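Local coordinates for protein putative secreted lipase (Streptomyces sp. W007, PDB 5H6G) that probably hydrolyses the ester bonds of lipids as a thermostable, secreted lipase of the alpha/beta-hydrolase superfamily, at residues I134-H139 / R207-D212. Numbering follows the deposited sequence.
Sequences IAPDNH and RTQYLD. With PO4 (phosphate ion), chain D.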
ATOM      1  N   ILE A 134       4.416  -1.500  -0.087  1.00 31.49           N
ATOM      2  CA  ILE A 134       5.303  -1.757  -1.225  1.00 31.76           C
ATOM      3  C   ILE A 134       5.818  -0.420  -1.715  1.00 30.68           C
ATOM      4  O   ILE A 134       5.045   0.409  -2.166  1.00 29.87           O
ATOM      5  CB  ILE A 134       4.574  -2.480  -2.367  1.00 33.02           C
ATOM      6  CG1 ILE A 134       3.777  -3.666  -1.830  1.00 32.57           C
ATOM      7  CG2 ILE A 134       5.584  -2.951  -3.410  1.00 33.80           C
ATOM      8  CD1 ILE A 134       2.990  -4.394  -2.882  1.00 34.60           C
ATOM      9  N   ALA A 135       7.120  -0.202  -1.609  1.00 31.04           N
ATOM     10  CA  ALA A 135       7.732   1.110  -1.885  1.00 32.76           C
ATOM     11  C   ALA A 135       6.971   2.313  -1.281  1.00 33.74           C
ATOM     12  O   ALA A 135       6.636   3.234  -1.995  1.00 33.51           O
ATOM     13  CB  ALA A 135       7.916   1.306  -3.381  1.00 30.62           C
ATOM     14  N   PRO A 136       6.684   2.290   0.037  1.00 35.38           N
ATOM     15  CA  PRO A 136       5.942   3.380   0.689  1.00 33.17           C
ATOM     16  C   PRO A 136       6.798   4.584   0.975  1.00 32.66           C
ATOM     17  O   PRO A 136       7.883   4.424   1.511  1.00 33.67           O
ATOM     18  CB  PRO A 136       5.529   2.762   2.022  1.00 34.04           C
ATOM     19  CG  PRO A 136       6.609   1.793   2.326  1.00 33.20           C
ATOM     20  CD  PRO A 136       7.075   1.245   1.003  1.00 34.15           C
ATOM     21  N   ASP A 137       6.309   5.786   0.688  1.00 32.57           N
ATOM     22  CA  ASP A 137       7.052   6.984   1.098  1.00 33.42           C
ATOM     23  C   ASP A 137       6.802   7.403   2.559  1.00 34.96           C
ATOM     24  O   ASP A 137       6.299   8.511   2.847  1.00 36.24           O
ATOM     25  CB  ASP A 137       6.876   8.140   0.121  1.00 33.22           C
ATOM     26  CG  ASP A 137       5.463   8.522  -0.090  1.00 32.90           C
ATOM     27  OD1 ASP A 137       4.581   7.661  -0.011  1.00 35.78           O
ATOM     28  OD2 ASP A 137       5.239   9.693  -0.384  1.00 34.16           O
ATOM     29  N   ASN A 138       7.264   6.541   3.472  1.00 32.49           N
ATOM     30  CA  ASN A 138       6.962   6.650   4.899  1.00 31.38           C
ATOM     31  C   ASN A 138       7.550   7.858   5.615  1.00 33.99           C
ATOM     32  O   ASN A 138       6.945   8.313   6.590  1.00 33.01           O
ATOM     33  CB  ASN A 138       7.324   5.370   5.643  1.00 30.19           C
ATOM     34  CG  ASN A 138       6.220   4.339   5.566  1.00 30.04           C
ATOM     35  OD1 ASN A 138       5.043   4.665   5.736  1.00 30.29           O
ATOM     36  ND2 ASN A 138       6.586   3.094   5.336  1.00 28.92           N
ATOM     37  N   HIS A 139       8.675   8.394   5.131  1.00 34.51           N
ATOM     38  CA  HIS A 139       9.180   9.703   5.595  1.00 35.77           C
ATOM     39  C   HIS A 139       9.200  10.755   4.479  1.00 36.58           C
ATOM     40  O   HIS A 139       9.998  11.698   4.502  1.00 35.27           O
ATOM     41  CB  HIS A 139      10.538   9.533   6.268  1.00 36.68           C
ATOM     42  CG  HIS A 139      10.504   8.524   7.370  1.00 39.73           C
ATOM     43  ND1 HIS A 139      10.765   7.184   7.164  1.00 38.01           N
ATOM     44  CD2 HIS A 139      10.138   8.642   8.667  1.00 40.35           C
ATOM     45  CE1 HIS A 139      10.603   6.531   8.297  1.00 37.93           C
ATOM     46  NE2 HIS A 139      10.211   7.390   9.222  1.00 40.32           N
ATOM     47  N   ARG A 207      16.024   3.896   1.678  1.00 38.13           N
ATOM     48  CA  ARG A 207      15.966   3.499   3.085  1.00 40.43           C
ATOM     49  C   ARG A 207      14.979   4.306   3.941  1.00 39.35           C
ATOM     50  O   ARG A 207      14.531   3.826   4.992  1.00 35.30           O
ATOM     51  CB  ARG A 207      17.370   3.483   3.709  1.00 45.74           C
ATOM     52  CG  ARG A 207      18.031   2.110   3.596  1.00 54.07           C
ATOM     53  CD  ARG A 207      19.529   2.080   3.924  1.00 57.72           C
ATOM     54  NE  ARG A 207      20.320   2.121   2.686  1.00 60.87           N
ATOM     55  CZ  ARG A 207      21.218   1.220   2.286  1.00 61.78           C
ATOM     56  NH1 ARG A 207      21.538   0.150   3.021  1.00 66.70           N
ATOM     57  NH2 ARG A 207      21.831   1.412   1.125  1.00 61.97           N
ATOM     58  N   THR A 208      14.600   5.495   3.464  1.00 36.84           N
ATOM     59  CA  THR A 208      13.549   6.298   4.096  1.00 34.58           C
ATOM     60  C   THR A 208      12.173   5.629   4.020  1.00 33.55           C
ATOM     61  O   THR A 208      11.239   6.047   4.694  1.00 36.62           O
ATOM     62  CB  THR A 208      13.414   7.711   3.450  1.00 37.02           C
ATOM     63  OG1 THR A 208      13.015   7.588   2.081  1.00 35.30           O
ATOM     64  CG2 THR A 208      14.731   8.516   3.537  1.00 35.70           C
ATOM     65  N   GLN A 209      12.022   4.636   3.158  1.00 32.45           N
ATOM     66  CA  GLN A 209      10.788   3.891   3.060  1.00 32.13           C
ATOM     67  C   GLN A 209      10.614   2.959   4.267  1.00 33.14           C
ATOM     68  O   GLN A 209       9.508   2.674   4.682  1.00 32.84           O
ATOM     69  CB  GLN A 209      10.783   3.088   1.775  1.00 32.51           C
ATOM     70  CG  GLN A 209      10.867   3.934   0.514  1.00 33.39           C
ATOM     71  CD  GLN A 209      10.969   3.106  -0.745  1.00 32.91           C
ATOM     72  OE1 GLN A 209      10.589   1.943  -0.770  1.00 34.06           O
ATOM     73  NE2 GLN A 209      11.496   3.704  -1.798  1.00 34.33           N
ATOM     74  N   TYR A 210      11.726   2.495   4.813  1.00 33.87           N
ATOM     75  CA  TYR A 210      11.720   1.591   5.941  1.00 35.26           C
ATOM     76  C   TYR A 210      11.182   2.197   7.210  1.00 34.79           C
ATOM     77  O   TYR A 210      11.270   3.395   7.424  1.00 33.10           O
ATOM     78  CB  TYR A 210      13.137   1.087   6.212  1.00 35.87           C
ATOM     79  CG  TYR A 210      13.729   0.154   5.156  1.00 35.10           C
ATOM     80  CD1 TYR A 210      12.941  -0.482   4.202  1.00 32.25           C
ATOM     81  CD2 TYR A 210      15.098  -0.138   5.174  1.00 36.40           C
ATOM     82  CE1 TYR A 210      13.502  -1.351   3.282  1.00 34.72           C
ATOM     83  CE2 TYR A 210      15.667  -1.016   4.257  1.00 37.00           C
ATOM     84  CZ  TYR A 210      14.864  -1.604   3.314  1.00 35.23           C
ATOM     85  OH  TYR A 210      15.414  -2.469   2.427  1.00 36.35           O
ATOM     86  N   LEU A 211      10.638   1.324   8.052  1.00 35.17           N
ATOM     87  CA  LEU A 211      10.054   1.708   9.348  1.00 36.30           C
ATOM     88  C   LEU A 211      10.940   1.194  10.479  1.00 36.36           C
ATOM     89  O   LEU A 211      11.352   0.044  10.474  1.00 36.69           O
ATOM     90  CB  LEU A 211       8.654   1.116   9.483  1.00 34.19           C
ATOM     91  CG  LEU A 211       7.371   1.889   9.163  1.00 34.24           C
ATOM     92  CD1 LEU A 211       7.563   3.233   8.515  1.00 34.92           C
ATOM     93  CD2 LEU A 211       6.389   1.040   8.387  1.00 33.84           C
ATOM     94  N   ASP A 212      11.231   2.061  11.438  1.00 37.24           N
ATOM     95  CA  ASP A 212      11.915   1.679  12.655  1.00 41.17           C
ATOM     96  C   ASP A 212      10.931   1.338  13.814  1.00 42.93           C
ATOM     97  O   ASP A 212      10.200   2.207  14.320  1.00 44.82           O
ATOM     98  CB  ASP A 212      12.855   2.815  13.056  1.00 45.34           C
ATOM     99  CG  ASP A 212      13.651   2.503  14.299  1.00 48.71           C
ATOM    100  OD1 ASP A 212      13.952   1.320  14.561  1.00 45.94           O
ATOM    101  OD2 ASP A 212      13.978   3.468  14.998  1.00 55.94           O
TER
HETATM  102  P   PO4 D 301      23.275   1.355  -2.307  1.00106.03           P
HETATM  103  O1  PO4 D 301      23.253   0.445  -1.092  1.00 95.47           O
HETATM  104  O2  PO4 D 301      23.959   0.652  -3.465  1.00104.26           O
HETATM  105  O3  PO4 D 301      24.035   2.626  -1.978  1.00 95.72           O
HETATM  106  O4  PO4 D 301      21.858   1.685  -2.717  1.00 91.17           O
HETATM  107  O   HOH W   1      10.118   8.115   2.446  1.00 26.85           O
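The imidazole of His139 is gripped at both nitrogens: ND1 gives a nearly straight hydrogen bond to Thr208 O (2.8 Å, 171° at the hydrogen), and NE2 bonds Asp185. Thr208 O lies close to the ring plane, although the donor stands 21° from the carbonyl plane, while CE1 turns the same edge toward Tyr210 O, 3.3 Å away. Held at both ends, the ring has little scope to flip. A water joins the loops again, accepting from His139 N and donating to Thr208 OG1, whose hydroxyl also bonds Pro205 O.

One residue back, the Asn138 amide repeats the theme, a side-chain N-H serving a backbone carbonyl of the opposing loop. Its ND2 reaches Gln209 O at 3.0 Å, in the carbonyl plane, and Leu211 CD1 rests 3.4 Å from Asn138 CG, the two side chains crossing at about a right angle. A leucine here would probably leave the buried Gln209 O without its amide donor.

Gln209, its CG beside the backbone N (chi1 -61°) and its chain extended beyond, runs past Pro136 O to bring OE1 within 3.2 Å of Ala135 CA; NE2 bonds Val203 O and, weakly, Asp200, a probable member of a Ser109-His232-Asp200 triad. The contact thus ties the loop leaving strand 128-134 to the one between the adjacent strands 191-196 and 216-220, with Pro136 and Tyr210 packed on Val194 and Ala135 against helix 232-237.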